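Local coordinates for Alpha/beta hydrolase fold protein (Nakamurella multipartita, PDB 4Y7D) that probably hydrolyses a substrate that has not been established, as a member of the alpha/beta hydrolase fold family, at residues Y114-A117 with R123-A126; K147-T152 with R156-L161; E200-E205 with T277-W282. All blocks are in the same frame, centred on the assembly; numbering follows the deposited sequence.

Interaction 1: Y114-A117 with R123-A126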
loop_
_atom_site.group_PDB
_atom_site.type_symbol
_atom_site.label_atom_id
_atom_site.label_comp_id
_atom_site.label_asym_id
_atom_site.label_seq_id
_atom_site.Cartn_x
_atom_site.Cartn_y
_atom_site.Cartn_z
ATOM N N TYR A 114 -0.775 -9.151 -6.365
ATOM C CA TYR A 114 -0.237 -9.911 -7.464
ATOM C C TYR A 114 -0.901 -11.285 -7.570
ATOM O O TYR A 114 -1.241 -11.719 -8.702
ATOM C CB TYR A 114 1.258 -10.063 -7.400
ATOM C CG TYR A 114 2.045 -8.809 -7.692
ATOM C CD1 TYR A 114 1.812 -8.046 -8.863
ATOM C CD2 TYR A 114 2.997 -8.351 -6.802
ATOM C CE1 TYR A 114 2.565 -6.943 -9.155
ATOM C CE2 TYR A 114 3.779 -7.226 -7.082
ATOM C CZ TYR A 114 3.547 -6.504 -8.245
ATOM O OH TYR A 114 4.295 -5.402 -8.539
ATOM N N ARG A 115 -1.105 -11.970 -6.455
ATOM C CA ARG A 115 -1.802 -13.260 -6.526
ATOM C C ARG A 115 -3.248 -13.159 -7.077
ATOM O O ARG A 115 -3.731 -14.066 -7.781
ATOM C CB ARG A 115 -1.799 -13.990 -5.182
ATOM C CG ARG A 115 -0.437 -14.536 -4.736
ATOM C CD ARG A 115 0.251 -15.388 -5.804
ATOM N NE ARG A 115 -0.498 -16.623 -6.019
ATOM C CZ ARG A 115 -0.397 -17.399 -7.081
ATOM N NH1 ARG A 115 0.331 -17.037 -8.147
ATOM N NH2 ARG A 115 -1.114 -18.519 -7.105
ATOM N N LEU A 116 -3.944 -12.101 -6.702
ATOM C CA LEU A 116 -5.295 -11.879 -7.199
ATOM C C LEU A 116 -5.243 -11.697 -8.720
ATOM O O LEU A 116 -5.989 -12.331 -9.471
ATOM C CB LEU A 116 -5.901 -10.643 -6.538
ATOM C CG LEU A 116 -7.351 -10.334 -6.950
ATOM C CD1 LEU A 116 -8.316 -11.444 -6.505
ATOM C CD2 LEU A 116 -7.808 -9.007 -6.410
ATOM N N ALA A 117 -4.328 -10.845 -9.195
ATOM C CA ALA A 117 -4.213 -10.633 -10.635
ATOM C C ALA A 117 -3.767 -11.895 -11.394
ATOM O O ALA A 117 -4.216 -12.128 -12.520
ATOM C CB ALA A 117 -3.290 -9.436 -10.957
ATOM N N ARG A 123 -11.157 -11.022 -12.495
ATOM C CA ARG A 123 -11.644 -10.142 -11.427
ATOM C C ARG A 123 -10.853 -8.825 -11.311
ATOM O O ARG A 123 -11.238 -7.946 -10.529
ATOM C CB ARG A 123 -11.564 -10.834 -10.070
ATOM C CG ARG A 123 -12.135 -12.221 -10.002
ATOM C CD ARG A 123 -13.530 -12.355 -10.545
ATOM N NE ARG A 123 -14.590 -11.724 -9.733
ATOM C CZ ARG A 123 -15.159 -12.268 -8.641
ATOM N NH1 ARG A 123 -14.744 -13.411 -8.138
ATOM N NH2 ARG A 123 -16.136 -11.627 -8.026
ATOM N N VAL A 124 -9.780 -8.696 -12.091
ATOM C CA VAL A 124 -8.902 -7.536 -12.039
ATOM C C VAL A 124 -8.921 -6.769 -13.398
ATOM O O VAL A 124 -8.444 -7.273 -14.429
ATOM C CB VAL A 124 -7.485 -7.965 -11.665
ATOM C CG1 VAL A 124 -6.541 -6.788 -11.647
ATOM C CG2 VAL A 124 -7.461 -8.669 -10.316
ATOM N N ARG A 125 -9.522 -5.579 -13.390
ATOM C CA ARG A 125 -9.609 -4.727 -14.577
ATOM C C ARG A 125 -8.281 -4.087 -14.978
ATOM O O ARG A 125 -7.990 -3.885 -16.182
ATOM C CB ARG A 125 -10.628 -3.604 -14.341
ATOM C CG ARG A 125 -12.068 -4.059 -14.145
ATOM C CD ARG A 125 -13.074 -3.224 -14.959
ATOM N NE ARG A 125 -14.455 -3.718 -14.818
ATOM C CZ ARG A 125 -14.952 -4.825 -15.397
ATOM N NH1 ARG A 125 -16.229 -5.181 -15.188
ATOM N NH2 ARG A 125 -14.188 -5.612 -16.157
ATOM N N ALA A 126 -7.490 -3.734 -13.972
ATOM C CA ALA A 126 -6.225 -3.014 -14.115
ATOM C C ALA A 126 -5.511 -3.064 -12.774
ATOM O O ALA A 126 -6.141 -3.187 -11.713
ATOM C CB ALA A 126 -6.479 -1.588 -14.528
#

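Interaction 2: K147-T152 with R156-L161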
loop_
_atom_site.group_PDB
_atom_site.type_symbol
_atom_site.label_atom_id
_atom_site.label_comp_id
_atom_site.label_asym_id
_atom_site.label_seq_id
_atom_site.Cartn_x
_atom_site.Cartn_y
_atom_site.Cartn_z
ATOM N N LYS A 147 12.979 0.655 17.358
ATOM C CA LYS A 147 12.199 -0.515 17.733
ATOM C C LYS A 147 11.074 -0.185 18.710
ATOM O O LYS A 147 9.958 -0.715 18.598
ATOM C CB LYS A 147 13.118 -1.551 18.376
ATOM C CG LYS A 147 12.414 -2.816 18.785
ATOM C CD LYS A 147 13.357 -3.812 19.440
ATOM C CE LYS A 147 12.871 -5.207 19.089
ATOM N NZ LYS A 147 13.385 -6.230 20.023
ATOM N N VAL A 148 11.388 0.620 19.731
ATOM C CA VAL A 148 10.373 1.038 20.679
ATOM C C VAL A 148 9.330 1.909 19.991
ATOM O O VAL A 148 8.133 1.745 20.213
ATOM C CB VAL A 148 10.983 1.814 21.848
ATOM C CG1 VAL A 148 9.891 2.435 22.692
ATOM C CG2 VAL A 148 11.791 0.865 22.724
ATOM N N LEU A 149 9.794 2.816 19.156
ATOM C CA LEU A 149 8.912 3.743 18.490
ATOM C C LEU A 149 7.945 3.047 17.566
ATOM O O LEU A 149 6.766 3.419 17.515
ATOM C CB LEU A 149 9.726 4.763 17.694
ATOM C CG LEU A 149 8.924 5.919 17.089
ATOM C CD1 LEU A 149 8.226 6.778 18.129
ATOM C CD2 LEU A 149 9.859 6.769 16.229
HETATM N N MSE A 150 8.425 2.062 16.800
HETATM C CA MSE A 150 7.554 1.347 15.851
HETATM C C MSE A 150 6.905 0.067 16.401
HETATM O O MSE A 150 6.026 -0.504 15.768
HETATM C CB MSE A 150 8.422 0.932 14.663
HETATM C CG MSE A 150 9.170 2.055 13.969
HETATM SE SE MSE A 150 7.759 3.067 13.052
HETATM C CE MSE A 150 8.521 4.587 13.812
ATOM N N GLY A 151 7.368 -0.432 17.541
ATOM C CA GLY A 151 6.894 -1.704 18.062
ATOM C C GLY A 151 6.043 -1.696 19.315
ATOM O O GLY A 151 5.600 -2.769 19.734
ATOM N N THR A 152 5.835 -0.530 19.941
ATOM C CA THR A 152 5.142 -0.458 21.234
ATOM C C THR A 152 3.994 0.543 21.226
ATOM O O THR A 152 3.921 1.454 20.382
ATOM C CB THR A 152 6.078 -0.061 22.407
ATOM O OG1 THR A 152 6.626 1.240 22.180
ATOM C CG2 THR A 152 7.207 -1.035 22.552
ATOM N N ARG A 156 3.518 4.188 19.468
ATOM C CA ARG A 156 2.286 4.594 18.797
ATOM C C ARG A 156 1.750 5.954 19.305
ATOM O O ARG A 156 1.423 6.840 18.485
ATOM C CB ARG A 156 1.190 3.509 18.936
ATOM C CG ARG A 156 -0.053 3.771 18.085
ATOM C CD ARG A 156 -1.149 2.718 18.291
ATOM N NE ARG A 156 -1.477 2.500 19.712
ATOM C CZ ARG A 156 -1.331 1.351 20.397
ATOM N NH1 ARG A 156 -0.858 0.233 19.847
ATOM N NH2 ARG A 156 -1.680 1.322 21.677
ATOM N N ARG A 157 1.658 6.130 20.623
ATOM C CA ARG A 157 1.162 7.375 21.206
ATOM C C ARG A 157 2.088 8.561 20.881
ATOM O O ARG A 157 1.633 9.669 20.580
ATOM C CB ARG A 157 0.964 7.215 22.725
ATOM C CG ARG A 157 -0.159 6.240 23.083
ATOM C CD ARG A 157 -0.383 6.066 24.582
ATOM N NE ARG A 157 0.155 4.799 25.097
ATOM C CZ ARG A 157 1.054 4.666 26.084
ATOM N NH1 ARG A 157 1.575 5.719 26.726
ATOM N NH2 ARG A 157 1.438 3.441 26.452
HETATM N N MSE A 158 3.397 8.322 20.904
HETATM C CA MSE A 158 4.353 9.369 20.523
HETATM C C MSE A 158 4.164 9.780 19.088
HETATM O O MSE A 158 4.146 10.960 18.800
HETATM C CB MSE A 158 5.789 8.920 20.757
HETATM C CG MSE A 158 6.712 10.117 20.678
HETATM SE SE MSE A 158 8.511 9.527 21.261
HETATM C CE MSE A 158 7.968 8.006 22.391
ATOM N N LEU A 159 4.018 8.824 18.170
ATOM C CA LEU A 159 3.792 9.164 16.755
ATOM C C LEU A 159 2.516 9.987 16.574
ATOM O O LEU A 159 2.491 10.919 15.783
ATOM C CB LEU A 159 3.701 7.921 15.871
ATOM C CG LEU A 159 5.020 7.148 15.733
ATOM C CD1 LEU A 159 4.758 5.785 15.168
ATOM C CD2 LEU A 159 6.015 7.890 14.862
ATOM N N GLN A 160 1.458 9.611 17.286
ATOM C CA GLN A 160 0.193 10.339 17.240
ATOM C C GLN A 160 0.355 11.768 17.715
ATOM O O GLN A 160 -0.129 12.696 17.073
ATOM C CB GLN A 160 -0.868 9.622 18.078
ATOM C CG GLN A 160 -1.268 8.261 17.521
ATOM C CD GLN A 160 -2.083 7.432 18.501
ATOM O OE1 GLN A 160 -2.274 7.830 19.656
ATOM N NE2 GLN A 160 -2.563 6.269 18.047
ATOM N N LEU A 161 1.049 11.943 18.845
ATOM C CA LEU A 161 1.346 13.293 19.338
ATOM C C LEU A 161 2.190 14.070 18.357
ATOM O O LEU A 161 1.948 15.241 18.120
ATOM C CB LEU A 161 2.062 13.261 20.699
ATOM C CG LEU A 161 1.283 12.851 21.938
ATOM C CD1 LEU A 161 2.057 13.291 23.176
ATOM C CD2 LEU A 161 -0.113 13.480 21.959
#

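Interaction 3: E200-E205 with T277-W282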
loop_
_atom_site.group_PDB
_atom_site.type_symbol
_atom_site.label_atom_id
_atom_site.label_comp_id
_atom_site.label_asym_id
_atom_site.label_seq_id
_atom_site.Cartn_x
_atom_site.Cartn_y
_atom_site.Cartn_z
ATOM N N GLU A 200 1.115 16.666 3.034
ATOM C CA GLU A 200 1.397 16.679 4.482
ATOM C C GLU A 200 0.486 15.682 5.181
ATOM O O GLU A 200 0.941 14.857 5.981
ATOM C CB GLU A 200 1.190 18.084 5.070
ATOM C CG GLU A 200 1.453 18.157 6.581
ATOM C CD GLU A 200 1.311 19.536 7.152
ATOM O OE1 GLU A 200 1.202 20.546 6.395
ATOM O OE2 GLU A 200 1.329 19.632 8.393
ATOM N N ARG A 201 -0.804 15.768 4.888
ATOM C CA ARG A 201 -1.769 14.887 5.509
ATOM C C ARG A 201 -1.449 13.431 5.209
ATOM O O ARG A 201 -1.471 12.594 6.131
ATOM C CB ARG A 201 -3.192 15.227 5.056
ATOM C CG ARG A 201 -4.220 14.239 5.577
ATOM C CD ARG A 201 -5.654 14.633 5.243
ATOM N NE ARG A 201 -5.802 15.026 3.838
ATOM C CZ ARG A 201 -6.948 15.426 3.296
ATOM N NH1 ARG A 201 -6.971 15.775 2.029
ATOM N NH2 ARG A 201 -8.071 15.450 4.014
ATOM N N PHE A 202 -1.141 13.115 3.937
ATOM C CA PHE A 202 -0.807 11.740 3.575
ATOM C C PHE A 202 0.373 11.238 4.389
ATOM O O PHE A 202 0.335 10.113 4.950
ATOM C CB PHE A 202 -0.454 11.600 2.075
ATOM C CG PHE A 202 -0.027 10.227 1.687
ATOM C CD1 PHE A 202 -0.965 9.265 1.302
ATOM C CD2 PHE A 202 1.309 9.864 1.698
ATOM C CE1 PHE A 202 -0.583 7.989 0.968
ATOM C CE2 PHE A 202 1.698 8.571 1.375
ATOM C CZ PHE A 202 0.751 7.623 1.002
ATOM N N THR A 203 1.428 12.059 4.468
ATOM C CA THR A 203 2.643 11.633 5.134
ATOM C C THR A 203 2.427 11.355 6.631
ATOM O O THR A 203 2.950 10.376 7.169
ATOM C CB THR A 203 3.790 12.653 4.918
ATOM O OG1 THR A 203 3.964 12.892 3.518
ATOM C CG2 THR A 203 5.109 12.126 5.504
ATOM N N LEU A 204 1.694 12.244 7.290
ATOM C CA LEU A 204 1.409 12.094 8.710
ATOM C C LEU A 204 0.576 10.846 8.985
ATOM O O LEU A 204 0.884 10.057 9.926
ATOM C CB LEU A 204 0.707 13.355 9.236
ATOM C CG LEU A 204 1.499 14.653 9.161
ATOM C CD1 LEU A 204 0.606 15.836 9.507
ATOM C CD2 LEU A 204 2.714 14.629 10.066
ATOM N N GLU A 205 -0.425 10.613 8.142
ATOM C CA GLU A 205 -1.266 9.421 8.323
ATOM C C GLU A 205 -0.471 8.133 8.164
ATOM O O GLU A 205 -0.630 7.210 8.962
ATOM C CB GLU A 205 -2.474 9.491 7.415
ATOM C CG GLU A 205 -3.426 10.552 7.939
ATOM C CD GLU A 205 -4.687 10.762 7.123
ATOM O OE1 GLU A 205 -4.859 10.050 6.134
ATOM O OE2 GLU A 205 -5.484 11.679 7.478
ATOM N N THR A 277 11.361 8.599 -2.535
ATOM C CA THR A 277 11.339 7.698 -1.372
ATOM C C THR A 277 10.241 6.639 -1.552
ATOM O O THR A 277 9.588 6.572 -2.578
ATOM C CB THR A 277 11.015 8.494 -0.077
ATOM O OG1 THR A 277 9.666 8.992 -0.134
ATOM C CG2 THR A 277 11.949 9.603 0.117
ATOM N N HIS A 278 10.032 5.816 -0.539
ATOM C CA HIS A 278 8.929 4.858 -0.554
ATOM C C HIS A 278 7.542 5.513 -0.731
ATOM O O HIS A 278 6.616 4.871 -1.233
ATOM C CB HIS A 278 8.966 4.005 0.720
ATOM C CG HIS A 278 8.179 2.744 0.626
ATOM N ND1 HIS A 278 8.281 1.869 -0.450
ATOM C CD2 HIS A 278 7.358 2.151 1.518
ATOM C CE1 HIS A 278 7.541 0.804 -0.212
ATOM N NE2 HIS A 278 6.968 0.955 0.975
ATOM N N LEU A 279 7.397 6.791 -0.369
ATOM C CA LEU A 279 6.128 7.521 -0.470
ATOM C C LEU A 279 6.012 8.323 -1.776
ATOM O O LEU A 279 5.041 9.067 -1.980
ATOM C CB LEU A 279 5.987 8.525 0.696
ATOM C CG LEU A 279 5.625 7.936 2.073
ATOM C CD1 LEU A 279 6.702 7.084 2.667
ATOM C CD2 LEU A 279 5.261 9.065 3.040
ATOM N N ALA A 280 6.977 8.178 -2.666
ATOM C CA ALA A 280 7.018 9.009 -3.882
ATOM C C ALA A 280 5.729 9.171 -4.697
ATOM O O ALA A 280 5.450 10.253 -5.197
ATOM C CB ALA A 280 8.130 8.504 -4.792
ATOM N N PHE A 281 4.966 8.108 -4.870
ATOM C CA PHE A 281 3.780 8.155 -5.744
ATOM C C PHE A 281 2.796 9.224 -5.213
ATOM O O PHE A 281 2.055 9.772 -5.999
ATOM C CB PHE A 281 3.156 6.762 -5.798
ATOM C CG PHE A 281 1.867 6.650 -6.562
ATOM C CD1 PHE A 281 1.825 6.742 -7.925
ATOM C CD2 PHE A 281 0.668 6.383 -5.891
ATOM C CE1 PHE A 281 0.642 6.542 -8.605
ATOM C CE2 PHE A 281 -0.530 6.237 -6.583
ATOM C CZ PHE A 281 -0.532 6.299 -7.941
ATOM N N TRP A 282 2.804 9.484 -3.898
ATOM C CA TRP A 282 1.979 10.502 -3.297
ATOM C C TRP A 282 2.672 11.806 -2.997
ATOM O O TRP A 282 2.000 12.848 -3.017
ATOM C CB TRP A 282 1.287 10.008 -2.016
ATOM C CG TRP A 282 0.290 8.894 -2.288
ATOM C CD1 TRP A 282 -1.064 9.025 -2.546
ATOM C CD2 TRP A 282 0.565 7.488 -2.331
ATOM N NE1 TRP A 282 -1.635 7.796 -2.723
ATOM C CE2 TRP A 282 -0.668 6.829 -2.596
ATOM C CE3 TRP A 282 1.723 6.714 -2.143
ATOM C CZ2 TRP A 282 -0.755 5.470 -2.743
ATOM C CZ3 TRP A 282 1.625 5.340 -2.270
ATOM C CH2 TRP A 282 0.380 4.733 -2.558
#

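Interaction 1: Y114-A117 with R123-A126
Ala117, close to the end of helix 110-119, and Val124, the first residue of strand 124-130, approach to a CA-CA distance of 5.8 Å where the chain has turned back from the helix into the sheet. Val124 carries the strand side of the contact. Its CB points toward the helix, and its two methyls divide the work. Val124 CG2, set beside the backbone N, enters the angle between two consecutive helix residues: it lies 3.8 Å from Leu116 CG and equally close to Ala117 CA. The CD2 branch of Leu116 extends this first patch, at 3.9 Å from Val124 CG2. The second methyl, CG1, reaches the Ala117 methyl more loosely, with 4.2 Å between Val124 CG1 and Ala117 CB. Leu116 does not aim straight at the strand; with CG swung anti to its backbone N (chi1 -178°), the isobutyl group is carried across to the valine and slants past it. The Leu116 side chain also meets Ala86 and Tyr89 of helix 82-95, while both Leu116 and Val124 touch Val103 on the neighbouring strand 101-106. The contact thus belongs to the beta-alpha-beta crossover made by strand 101-106, helix 110-119 and strand 124-130, the unit that in this fold carries the nucleophile elbow at its first turn. Carbon alone meets carbon here and all three residues are buried, so at this point the helix packs on the strand by shape and the burial of apolar surface, not by directional bonds.

Interaction 2: K147-T152 with R156-L161
Leu149 and Leu159 each turn an isobutyl group into the contact through the first torsion: CG of Leu149 stands anti to the backbone N (chi1 -172°), which carries its branches toward the second helix, and CG of Leu159 lies beside its own backbone N (chi1 -68°) and keeps the isobutyl group facing the first. The two residues sit on consecutive helices of the helical cap that follows strand 124-130 in this alpha/beta hydrolase fold. The segments form a near-orthogonal corner, their axes 84° apart and 8.6 Å at closest approach, with Thr152 at the bend. Leu149 CD1 does most of the touching. It rests 4.0 Å from Leu159 CG, on one flank, and meets Met158, a selenomethionine, on another, with Leu149 CD1 4.2 Å from Met158 CB. The leucines slant past each other, so that Leu159 CD2 also lies beside Leu149 CG. At the bend itself the turn is held by polar groups. Arg156 N donates a nearly straight bond of 2.9 Å to Thr152 O, the first-turn bond of helix 153-165, and the threonine OG1 caps the same helix by accepting from Gly155 N while also bonding back to Val148 O. Thr152 is therefore both the exit from one helix and the N-cap of the next. Asn211 ND2 reaches into the corner and donates to the backbone oxygens of Leu149 and Thr152, linking both sides of the bend to a third part of the chain. Selenomethionine Met150 starts out away from the second helix, but its side chain folds back and crosses Leu159 at about a right angle, bringing Met150 CE to 4.2 Å from Leu159 CD1.

Interaction 3: E200-E205 with T277-W282
Phe202 meets Trp282 face to face, and its side chain can be followed outward atom by atom. CB points from helix 197-209 toward the 277-282 segment, and with CG anti to the backbone N (chi1 176°) the ring is laid over the tryptophan. Phe202 CG lies 3.9 Å from Trp282 CB. One ring side, CD2 and CE2, continues along that methylene, with Phe202 CD2 3.7 Å from Trp282 CB; the other side passes over the pyrrole, with Phe202 CE1 3.5 Å from Trp282 CG. At the tip, Phe202 CZ comes to 3.3 Å from Trp282 CD2, one of the two atoms where the indole rings are fused. The phenyl and the five-membered ring form an offset stack, centroids 4.0 Å apart and planes at 14°, while Trp282 CB makes a CH-pi contact over the phenyl face. Leu279 arrives differently, at the phenyl edge: its CD2 is 4.0 Å from Phe202 CE2 and also touches the CG2 methyl of Thr203, whose OG1 is bonded to Lys199 O. Phe281 CD2 lies over the opposite face of the indole, its ring turned edge-on to it, so Trp282 has a stacked phenyl on one face and a phenyl edge on the other; its NE1 donates a hydrogen bond to Met52 O. A leucine in place of Trp282 would probably leave Phe202 without its stacking face and Met52 O without its indole donor. Thr277 OG1 accepts from Leu279 N and caps the turn into helix 280-283. Between them, His278 bonds to Ser107 OG and Asp250 OD2, the Ser-His-Asp geometry expected of a catalytic triad. The aromatic stack joins a cap helix to the histidine loop of this alpha/beta hydrolase fold.

In the fold
From the N terminus, interaction 1 comes first and closes a short return from helix 110-119 into strand 124-130, inside the sheet-and-helix core. The chain then leaves the sheet for the cap, where interaction 2 closes an even tighter bend between two successive helices. Interaction 3 is the long-range one: 71 residues separate 200-205 from 277-282, and its loop takes in the return to strands 242-247 and 269-273. The three lie in series, neither nesting nor crossing. Interactions 2 and 3 are neighbours, about 6 Å apart at their nearest atoms, whereas interaction 1 sits across the chain's centre from both. Together they span core packing, cap geometry and the cap-to-core join.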